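Local coordinates for AT27789p (Drosophila melanogaster, PDB 5UZN), which is the third quasi-RNA recognition motif of Glorund, an hnRNP F/H homologue, and probably contributes to the binding of messenger RNA by the whole protein, at residues G17-F23 with H49-A53; Y10-R16 with T52-D58; S22-V27 with V39-Y43. One frame throughout, in Å; residues are numbered along the deposited sequence. Where two conformers were deposited one is given.

The three contacts gather round one four-stranded antiparallel sheet, that of a quasi-RNA recognition motif. Contact 2 is the pairing of the two central strands, 11-16 and 52-57. Contact 1 begins where that pairing ends, binding the loop after strand 11-16 to the corner that leads into strand 52-57; the two share Thr52 and Ala53, with centres about 13 Å apart. Contact 3 sets the start of helix 24-31 on outer strand 38-43, its centre about 7 Å from that of contact 1 and about 10 Å from that of contact 2. Along the chain contact 3 lies within the span of contact 1, overlapping its first segment at Ser22 and Phe23.

Contact 1 of 3, residues G17-F23 with H49-A53; sequences GLPYTSF and HSGTA
His49 is held from several sides by the loop 17-23. Its NE2 donates to the carbonyl oxygen of Ser22 over 2.6 Å (NE2 to O), and that oxygen lies close to the imidazole plane. Over one face of the same ring sits the backbone of Tyr20, a CH-pi contact with CA 3.9 Å from the ring centroid. The Phe23 ring approaches the carbon side, CE1 being 3.7 Å from CD2 of His49, with the planes at 57°; in one of its two conformers the Tyr20 ring also lies obliquely by, making an aromatic cluster around the histidine. CG of His49 is anti to the backbone N (chi1 -157°), which turns the imidazole toward the loop backbone. Gly51 N donates to ND1 of His49 at 2.9 Å, almost exactly in the ring plane, so both nitrogens are engaged and the rotation of the ring is fixed. In the RRM-like fold this loop joins the first strand to the first helix, and here it meets the corner at Gly51, where positive phi would bring any CB up against the preceding carbonyl oxygen. Leu18 N donates to Gly51 O at 2.9 Å, from above the carbonyl plane. Leu18 CD2 also reaches Ala53 CB at 3.8 Å, while Met74 and Ile79 touch the leucine. Further out, the type I turn from Pro19 to Ser22, closed by Ser22 N to Pro19 O, presents the Ser22 carbonyl.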
loop_
_atom_site.group_PDB
_atom_site.type_symbol
_atom_site.label_atom_id
_atom_site.label_comp_id
_atom_site.label_asym_id
_atom_site.label_seq_id
_atom_site.Cartn_x
_atom_site.Cartn_y
_atom_site.Cartn_z
ATOM N N GLY A 17 -5.601 7.528 2.613
ATOM C CA GLY A 17 -5.751 8.593 1.639
ATOM C C GLY A 17 -5.831 8.159 0.195
ATOM O O GLY A 17 -5.673 9.004 -0.689
ATOM N N LEU A 18 -6.061 6.879 -0.080
ATOM C CA LEU A 18 -6.154 6.452 -1.472
ATOM C C LEU A 18 -7.414 7.040 -2.087
ATOM O O LEU A 18 -8.429 7.156 -1.394
ATOM C CB LEU A 18 -6.229 4.923 -1.595
ATOM C CG LEU A 18 -4.971 4.069 -1.598
ATOM C CD1 LEU A 18 -4.299 4.140 -0.250
ATOM C CD2 LEU A 18 -5.345 2.632 -1.975
ATOM N N PRO A 19 -7.388 7.391 -3.376
ATOM C CA PRO A 19 -8.631 7.723 -4.085
ATOM C C PRO A 19 -9.512 6.491 -4.246
ATOM O O PRO A 19 -9.027 5.369 -4.345
ATOM C CB PRO A 19 -8.145 8.215 -5.455
ATOM C CG PRO A 19 -6.646 8.314 -5.373
ATOM C CD PRO A 19 -6.200 7.447 -4.245
ATOM N N TYR A 20 -10.825 6.707 -4.319
ATOM C CA TYR A 20 -11.728 5.570 -4.447
ATOM C C TYR A 20 -11.661 4.927 -5.827
ATOM O O TYR A 20 -12.264 3.863 -6.030
ATOM C CB TYR A 20 -13.150 6.012 -4.100
ATOM C CG TYR A 20 -13.296 6.586 -2.689
ATOM C CD1 TYR A 20 -12.458 6.174 -1.655
ATOM C CD2 TYR A 20 -14.271 7.538 -2.396
ATOM C CE1 TYR A 20 -12.587 6.692 -0.374
ATOM C CE2 TYR A 20 -14.411 8.057 -1.109
ATOM C CZ TYR A 20 -13.559 7.628 -0.106
ATOM O OH TYR A 20 -13.679 8.139 1.172
ATOM N N THR A 21 -10.924 5.519 -6.770
ATOM C CA THR A 21 -10.652 4.882 -8.051
ATOM C C THR A 21 -9.316 4.147 -8.089
ATOM O O THR A 21 -8.945 3.631 -9.139
ATOM C CB THR A 21 -10.676 5.912 -9.196
ATOM O OG1 THR A 21 -9.906 7.062 -8.833
ATOM C CG2 THR A 21 -12.086 6.334 -9.505
ATOM N N SER A 22 -8.579 4.069 -6.985
ATOM C CA SER A 22 -7.275 3.404 -6.994
ATOM C C SER A 22 -7.377 1.999 -6.410
ATOM O O SER A 22 -7.806 1.827 -5.262
ATOM C CB SER A 22 -6.246 4.222 -6.220
ATOM O OG SER A 22 -5.829 5.336 -6.991
ATOM N N PHE A 23 -6.954 1.002 -7.187
ATOM C CA PHE A 23 -7.048 -0.377 -6.746
ATOM C C PHE A 23 -5.670 -0.998 -6.682
ATOM O O PHE A 23 -4.686 -0.268 -6.527
ATOM C CB PHE A 23 -8.001 -1.130 -7.660
ATOM C CG PHE A 23 -9.363 -0.515 -7.694
ATOM C CD1 PHE A 23 -10.236 -0.710 -6.638
ATOM C CD2 PHE A 23 -9.750 0.314 -8.748
ATOM C CE1 PHE A 23 -11.483 -0.130 -6.638
ATOM C CE2 PHE A 23 -10.997 0.909 -8.750
ATOM C CZ PHE A 23 -11.871 0.683 -7.695
ATOM N N HIS A 49 -15.115 1.236 -1.592
ATOM C CA HIS A 49 -13.719 1.593 -1.315
ATOM C C HIS A 49 -13.628 2.454 -0.061
ATOM O O HIS A 49 -14.312 3.472 0.057
ATOM C CB HIS A 49 -13.145 2.348 -2.531
ATOM C CG HIS A 49 -11.647 2.317 -2.656
ATOM N ND1 HIS A 49 -10.799 2.757 -1.663
ATOM C CD2 HIS A 49 -10.851 1.940 -3.688
ATOM C CE1 HIS A 49 -9.544 2.639 -2.072
ATOM N NE2 HIS A 49 -9.548 2.145 -3.299
ATOM N N SER A 50 -12.795 2.039 0.894
ATOM C CA SER A 50 -12.688 2.799 2.133
ATOM C C SER A 50 -11.580 3.838 2.113
ATOM O O SER A 50 -11.426 4.577 3.091
ATOM C CB SER A 50 -12.460 1.853 3.315
ATOM O OG SER A 50 -11.102 1.448 3.332
ATOM N N GLY A 51 -10.822 3.934 1.026
ATOM C CA GLY A 51 -9.718 4.874 1.001
ATOM C C GLY A 51 -8.443 4.406 1.679
ATOM O O GLY A 51 -7.515 5.205 1.827
ATOM N N THR A 52 -8.363 3.150 2.123
ATOM C CA THR A 52 -7.153 2.633 2.746
ATOM C C THR A 52 -6.819 1.273 2.160
ATOM O O THR A 52 -7.620 0.652 1.460
ATOM C CB THR A 52 -7.288 2.500 4.270
ATOM O OG1 THR A 52 -8.129 1.376 4.579
ATOM C CG2 THR A 52 -7.864 3.760 4.866
ATOM N N ALA A 53 -5.617 0.798 2.483
ATOM C CA ALA A 53 -5.117 -0.424 1.898
ATOM C C ALA A 53 -3.952 -0.917 2.730
ATOM O O ALA A 53 -3.362 -0.163 3.511
ATOM C CB ALA A 53 -4.645 -0.206 0.449
HETATM O O HOH W 1 -8.963 8.299 1.119
#

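Contact 2 of 3, residues Y10-R16 with T52-D58; sequences YYTIHMR and TADAYFD
Strands 11-16 and 52-57 pair antiparallel at the middle of the sheet, their axes 4.7 Å apart at closest approach. Tyr11 with Phe57, Ile13 with Ala55 and Met15 with Ala53 are the hydrogen-bonded pairs, each joined by two backbone bonds; Ile13 N to Ala55 O, at 2.9 Å, is nearly straight at 175°. They are the first and third strands of the RRM-like fold in chain order, neighbours in the four-stranded sheet, and the two faces of the pairing carry different side chains. Facing the helices, Ile13 CD1 comes obliquely to within 3.4 Å of CE1 of the Phe57 ring, which in turn meets Phe31 edge-to-face. Met15 SD lies 4.3 Å from the CB of both Ala53 and Ala55, while Val27, Phe30 and Phe31 of helix 24-31 also touch Met15. On the other face, His14 ND1 donates to Asp54 OD1 at 3.0 Å. That oxygen is met on its syn side, 33° out of the carboxylate plane but close to the imidazole plane. With CG anti to the backbone N (chi1 -179°), the His14 ring turns toward that neighbour; Arg16 NH1 gives NE2 of His14 a weak second bond. Alongside, Thr12 and Tyr56 point the same way, with Thr12 OG1 3.3 Å from Tyr56 CD1. Tyr10 crosses Tyr56 at about a right angle, and their CB atoms touch.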
loop_
_atom_site.group_PDB
_atom_site.type_symbol
_atom_site.label_atom_id
_atom_site.label_comp_id
_atom_site.label_asym_id
_atom_site.label_seq_id
_atom_site.Cartn_x
_atom_site.Cartn_y
_atom_site.Cartn_z
ATOM N N TYR A 10 4.731 -11.521 6.461
ATOM C CA TYR A 10 5.002 -10.390 5.589
ATOM C C TYR A 10 5.230 -9.134 6.420
ATOM O O TYR A 10 4.869 -9.068 7.596
ATOM C CB TYR A 10 3.850 -10.166 4.600
ATOM C CG TYR A 10 3.596 -11.351 3.689
ATOM C CD1 TYR A 10 4.402 -11.595 2.580
ATOM C CD2 TYR A 10 2.563 -12.226 3.947
ATOM C CE1 TYR A 10 4.163 -12.677 1.746
ATOM C CE2 TYR A 10 2.317 -13.305 3.121
ATOM C CZ TYR A 10 3.122 -13.528 2.027
ATOM O OH TYR A 10 2.874 -14.607 1.212
ATOM N N TYR A 11 5.882 -8.150 5.812
ATOM C CA TYR A 11 6.131 -6.864 6.456
ATOM C C TYR A 11 5.203 -5.820 5.848
ATOM O O TYR A 11 5.227 -5.585 4.633
ATOM C CB TYR A 11 7.592 -6.459 6.300
ATOM C CG TYR A 11 8.529 -7.497 6.869
ATOM C CD1 TYR A 11 8.912 -8.612 6.120
ATOM C CD2 TYR A 11 9.024 -7.370 8.160
ATOM C CE1 TYR A 11 9.760 -9.568 6.644
ATOM C CE2 TYR A 11 9.883 -8.330 8.699
ATOM C CZ TYR A 11 10.245 -9.425 7.931
ATOM O OH TYR A 11 11.091 -10.382 8.451
ATOM N N THR A 12 4.408 -5.179 6.695
ATOM C CA THR A 12 3.187 -4.510 6.265
ATOM C C THR A 12 3.309 -2.992 6.310
ATOM O O THR A 12 3.767 -2.422 7.312
ATOM C CB THR A 12 2.033 -4.960 7.144
ATOM O OG1 THR A 12 1.969 -6.377 7.071
ATOM C CG2 THR A 12 0.725 -4.357 6.661
ATOM N N ILE A 13 2.860 -2.347 5.237
ATOM C CA ILE A 13 2.706 -0.898 5.168
ATOM C C ILE A 13 1.223 -0.610 5.001
ATOM O O ILE A 13 0.621 -1.008 3.993
ATOM C CB ILE A 13 3.504 -0.299 4.008
ATOM C CG1 ILE A 13 5.005 -0.518 4.198
ATOM C CG2 ILE A 13 3.207 1.188 3.874
ATOM C CD1 ILE A 13 5.800 0.154 3.086
ATOM N N HIS A 14 0.631 0.043 6.000
ATOM C CA HIS A 14 -0.762 0.452 5.952
ATOM C C HIS A 14 -0.823 1.817 5.294
ATOM O O HIS A 14 0.050 2.657 5.512
ATOM C CB HIS A 14 -1.374 0.489 7.362
ATOM C CG HIS A 14 -2.814 0.891 7.371
ATOM N ND1 HIS A 14 -3.793 0.155 6.737
ATOM C CD2 HIS A 14 -3.437 1.977 7.897
ATOM C CE1 HIS A 14 -4.961 0.764 6.880
ATOM N NE2 HIS A 14 -4.773 1.871 7.576
ATOM N N MET A 15 -1.816 2.016 4.429
ATOM C CA MET A 15 -1.878 3.198 3.580
ATOM C C MET A 15 -3.200 3.907 3.808
ATOM O O MET A 15 -4.244 3.268 3.843
ATOM C CB MET A 15 -1.720 2.829 2.088
ATOM C CG MET A 15 -0.575 1.872 1.781
ATOM S SD MET A 15 -0.583 1.225 0.100
ATOM C CE MET A 15 -0.059 2.699 -0.792
ATOM N N ARG A 16 -3.163 5.222 3.976
ATOM C CA ARG A 16 -4.385 6.006 4.042
ATOM C C ARG A 16 -4.397 7.088 2.970
ATOM O O ARG A 16 -3.346 7.509 2.473
ATOM C CB ARG A 16 -4.562 6.629 5.428
ATOM C CG ARG A 16 -4.659 5.583 6.527
ATOM C CD ARG A 16 -4.857 6.212 7.888
ATOM N NE ARG A 16 -6.255 6.499 8.150
ATOM C CZ ARG A 16 -7.118 5.566 8.538
ATOM N NH1 ARG A 16 -6.701 4.303 8.696
ATOM N NH2 ARG A 16 -8.377 5.895 8.788
ATOM N N THR A 52 -8.363 3.150 2.123
ATOM C CA THR A 52 -7.153 2.633 2.746
ATOM C C THR A 52 -6.819 1.273 2.160
ATOM O O THR A 52 -7.620 0.652 1.460
ATOM C CB THR A 52 -7.288 2.500 4.270
ATOM O OG1 THR A 52 -8.129 1.376 4.579
ATOM C CG2 THR A 52 -7.864 3.760 4.866
ATOM N N ALA A 53 -5.617 0.798 2.483
ATOM C CA ALA A 53 -5.117 -0.424 1.898
ATOM C C ALA A 53 -3.952 -0.917 2.730
ATOM O O ALA A 53 -3.362 -0.163 3.511
ATOM C CB ALA A 53 -4.645 -0.206 0.449
ATOM N N ASP A 54 -3.592 -2.182 2.506
ATOM C CA ASP A 54 -2.357 -2.770 3.019
ATOM C C ASP A 54 -1.491 -3.275 1.880
ATOM O O ASP A 54 -1.997 -3.872 0.926
ATOM C CB ASP A 54 -2.627 -3.941 3.953
ATOM C CG ASP A 54 -3.146 -3.505 5.288
ATOM O OD1 ASP A 54 -2.729 -2.423 5.762
ATOM O OD2 ASP A 54 -3.976 -4.247 5.861
ATOM N N ALA A 55 -0.183 -3.053 1.993
ATOM C CA ALA A 55 0.803 -3.611 1.077
ATOM C C ALA A 55 1.721 -4.501 1.895
ATOM O O ALA A 55 2.241 -4.064 2.930
ATOM C CB ALA A 55 1.601 -2.518 0.337
ATOM N N TYR A 56 1.885 -5.751 1.440
ATOM C CA TYR A 56 2.618 -6.812 2.138
ATOM C C TYR A 56 3.895 -7.114 1.372
ATOM O O TYR A 56 3.839 -7.575 0.228
ATOM C CB TYR A 56 1.773 -8.086 2.271
ATOM C CG TYR A 56 0.531 -7.892 3.115
ATOM C CD1 TYR A 56 0.620 -7.913 4.493
ATOM C CD2 TYR A 56 -0.725 -7.685 2.539
ATOM C CE1 TYR A 56 -0.483 -7.728 5.292
ATOM C CE2 TYR A 56 -1.854 -7.498 3.350
ATOM C CZ TYR A 56 -1.716 -7.529 4.726
ATOM O OH TYR A 56 -2.785 -7.352 5.579
ATOM N N PHE A 57 5.037 -6.845 1.992
ATOM C CA PHE A 57 6.331 -7.026 1.351
ATOM C C PHE A 57 6.994 -8.300 1.844
ATOM O O PHE A 57 6.743 -8.764 2.961
ATOM C CB PHE A 57 7.243 -5.818 1.601
ATOM C CG PHE A 57 6.693 -4.542 1.031
ATOM C CD1 PHE A 57 5.752 -3.821 1.731
ATOM C CD2 PHE A 57 7.084 -4.095 -0.235
ATOM C CE1 PHE A 57 5.208 -2.637 1.192
ATOM C CE2 PHE A 57 6.560 -2.935 -0.767
ATOM C CZ PHE A 57 5.614 -2.204 -0.050
ATOM N N ASP A 58 7.857 -8.849 0.984
ATOM C CA ASP A 58 8.495 -10.133 1.247
ATOM C C ASP A 58 9.505 -10.035 2.387
ATOM O O ASP A 58 9.590 -10.945 3.215
ATOM C CB ASP A 58 9.167 -10.651 -0.037
ATOM C CG ASP A 58 8.163 -11.165 -1.061
ATOM O OD1 ASP A 58 7.237 -11.892 -0.658
ATOM O OD2 ASP A 58 8.301 -10.847 -2.264
#

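Contact 3 of 3, residues S22-V27 with V39-Y43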
loop_
_atom_site.group_PDB
_atom_site.type_symbol
_atom_site.label_atom_id
_atom_site.label_comp_id
_atom_site.label_asym_id
_atom_site.label_seq_id
_atom_site.Cartn_x
_atom_site.Cartn_y
_atom_site.Cartn_z
ATOM N N SER A 22 -8.579 4.069 -6.985
ATOM C CA SER A 22 -7.275 3.404 -6.994
ATOM C C SER A 22 -7.377 1.999 -6.410
ATOM O O SER A 22 -7.806 1.827 -5.262
ATOM C CB SER A 22 -6.246 4.222 -6.220
ATOM O OG SER A 22 -5.829 5.336 -6.991
ATOM N N PHE A 23 -6.954 1.002 -7.187
ATOM C CA PHE A 23 -7.048 -0.377 -6.746
ATOM C C PHE A 23 -5.670 -0.998 -6.682
ATOM O O PHE A 23 -4.686 -0.268 -6.527
ATOM C CB PHE A 23 -8.001 -1.130 -7.660
ATOM C CG PHE A 23 -9.363 -0.515 -7.694
ATOM C CD1 PHE A 23 -10.236 -0.710 -6.638
ATOM C CD2 PHE A 23 -9.750 0.314 -8.748
ATOM C CE1 PHE A 23 -11.483 -0.130 -6.638
ATOM C CE2 PHE A 23 -10.997 0.909 -8.750
ATOM C CZ PHE A 23 -11.871 0.683 -7.695
ATOM N N GLU A 24 -5.575 -2.327 -6.791
ATOM C CA GLU A 24 -4.294 -2.974 -6.517
ATOM C C GLU A 24 -3.205 -2.482 -7.462
ATOM O O GLU A 24 -2.093 -2.176 -7.022
ATOM C CB GLU A 24 -4.442 -4.495 -6.594
ATOM C CG GLU A 24 -5.021 -5.091 -5.293
ATOM C CD GLU A 24 -5.305 -6.587 -5.362
ATOM O OE1 GLU A 24 -6.411 -7.001 -4.946
ATOM O OE2 GLU A 24 -4.426 -7.352 -5.814
ATOM N N ASN A 25 -3.501 -2.388 -8.768
ATOM C CA ASN A 25 -2.443 -2.010 -9.701
ATOM C C ASN A 25 -1.914 -0.611 -9.421
ATOM O O ASN A 25 -0.730 -0.350 -9.649
ATOM C CB ASN A 25 -2.923 -2.157 -11.148
ATOM C CG ASN A 25 -2.922 -3.621 -11.612
ATOM O OD1 ASN A 25 -2.099 -4.437 -11.167
ATOM N ND2 ASN A 25 -3.853 -3.959 -12.489
ATOM N N ASP A 26 -2.752 0.295 -8.902
ATOM C CA ASP A 26 -2.237 1.608 -8.510
ATOM C C ASP A 26 -1.291 1.518 -7.314
ATOM O O ASP A 26 -0.329 2.295 -7.219
ATOM C CB ASP A 26 -3.387 2.551 -8.174
ATOM C CG ASP A 26 -3.784 3.424 -9.336
ATOM O OD1 ASP A 26 -3.408 3.092 -10.473
ATOM O OD2 ASP A 26 -4.468 4.447 -9.105
ATOM N N VAL A 27 -1.556 0.613 -6.370
ATOM C CA VAL A 27 -0.607 0.443 -5.269
ATOM C C VAL A 27 0.710 -0.097 -5.798
ATOM O O VAL A 27 1.784 0.420 -5.470
ATOM C CB VAL A 27 -1.206 -0.450 -4.163
ATOM C CG1 VAL A 27 -0.210 -0.657 -3.022
ATOM C CG2 VAL A 27 -2.420 0.237 -3.580
ATOM N N VAL A 39 -1.268 -6.983 -2.213
ATOM C CA VAL A 39 -1.909 -5.719 -1.869
ATOM C C VAL A 39 -3.360 -6.019 -1.559
ATOM O O VAL A 39 -4.001 -6.793 -2.273
ATOM C CB VAL A 39 -1.858 -4.686 -3.016
ATOM C CG1 VAL A 39 -2.767 -3.490 -2.665
ATOM C CG2 VAL A 39 -0.430 -4.246 -3.277
ATOM N N ARG A 40 -3.833 -5.419 -0.538
ATOM C CA ARG A 40 -5.297 -5.535 -0.155
ATOM C C ARG A 40 -5.999 -4.086 0.073
ATOM O O ARG A 40 -5.715 -3.225 0.948
ATOM C CB ARG A 40 -5.468 -6.275 1.170
ATOM C CG ARG A 40 -4.876 -7.665 1.217
ATOM C CD ARG A 40 -5.545 -8.480 2.324
ATOM N NE ARG A 40 -5.573 -7.772 3.602
ATOM C CZ ARG A 40 -6.204 -8.216 4.682
ATOM N NH1 ARG A 40 -6.180 -7.501 5.802
ATOM N NH2 ARG A 40 -6.869 -9.371 4.642
ATOM N N ILE A 41 -6.856 -3.867 -0.910
ATOM C CA ILE A 41 -7.661 -2.659 -0.794
ATOM C C ILE A 41 -8.753 -2.932 0.223
ATOM O O ILE A 41 -9.329 -4.021 0.217
ATOM C CB ILE A 41 -8.256 -2.297 -2.165
ATOM C CG1 ILE A 41 -7.143 -2.182 -3.236
ATOM C CG2 ILE A 41 -9.162 -1.079 -2.023
ATOM C CD1 ILE A 41 -6.061 -1.032 -2.984
ATOM N N ASN A 42 -9.013 -1.975 1.126
ATOM C CA ASN A 42 -10.047 -2.122 2.145
ATOM C C ASN A 42 -11.373 -1.527 1.681
ATOM O O ASN A 42 -11.417 -0.440 1.093
ATOM C CB ASN A 42 -9.625 -1.455 3.459
ATOM C CG ASN A 42 -8.490 -2.178 4.138
ATOM O OD1 ASN A 42 -8.469 -3.405 4.181
ATOM N ND2 ASN A 42 -7.519 -1.426 4.649
ATOM N N TYR A 43 -12.458 -2.243 1.968
ATOM C CA TYR A 43 -13.815 -1.819 1.647
ATOM C C TYR A 43 -14.671 -1.906 2.904
ATOM O O TYR A 43 -14.284 -2.523 3.901
ATOM C CB TYR A 43 -14.441 -2.694 0.537
ATOM C CG TYR A 43 -13.638 -2.808 -0.741
ATOM C CD1 TYR A 43 -12.509 -3.608 -0.807
ATOM C CD2 TYR A 43 -14.029 -2.131 -1.898
ATOM C CE1 TYR A 43 -11.780 -3.726 -1.983
ATOM C CE2 TYR A 43 -13.289 -2.233 -3.076
ATOM C CZ TYR A 43 -12.169 -3.041 -3.108
ATOM O OH TYR A 43 -11.402 -3.175 -4.252
HETATM O O HOH W 2 -7.492 -5.722 -2.870
HETATM O O HOH W 3 -2.284 -8.485 -4.386
#
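The opening of helix 24-31 lies beside the edge strand 38-43, with Glu24 CA 5.9 Å from Val39 CA and Phe23 CA 6.4 Å from Ile41 CA. Phe23 occupies the N-cap position, and no direct hydrogen bond joins the two segments: the link is made of apolar branches and two waters. Val27 and Val39 cross obliquely, CG1 of Val27 meeting CG2 of Val39 at 3.6 Å. For Val27 this branch is the one anti to the backbone N (chi1 179°), which leaves CG2 to slide past Ile41 CD1 at 3.9 Å. The same CD1 of Ile41 reaches back to the start of the helix, 3.7 Å from the carbonyl carbon of Phe23. Glu24 runs antiparallel to the Val39 side chain, its CG 3.8 Å from Val39 CG1, and its extended chain carries the carboxylate across the edge of the strand. There each oxygen meets a separate water: the one at OE1 donates to it and accepts from Ile41 N, while the one at OE2, which has other acceptors in reach, accepts from Val39 N. Two amides of the outer strand are thus bound by waters that bridge to one carboxylate. At the far end, Tyr43 OH comes to the edge of the Phe23 ring, 3.6 Å from CD1, the two side chains crossing at about a right angle. Just before the helix, Ser22 OG donates to Asp26 OD2. Met74 also touches Val27, while Leu18 and Ala53 touch Ile41, continuing the apolar layer in which the first helix packs on the sheet of the RRM-like beta-alpha-beta-beta-alpha-beta fold.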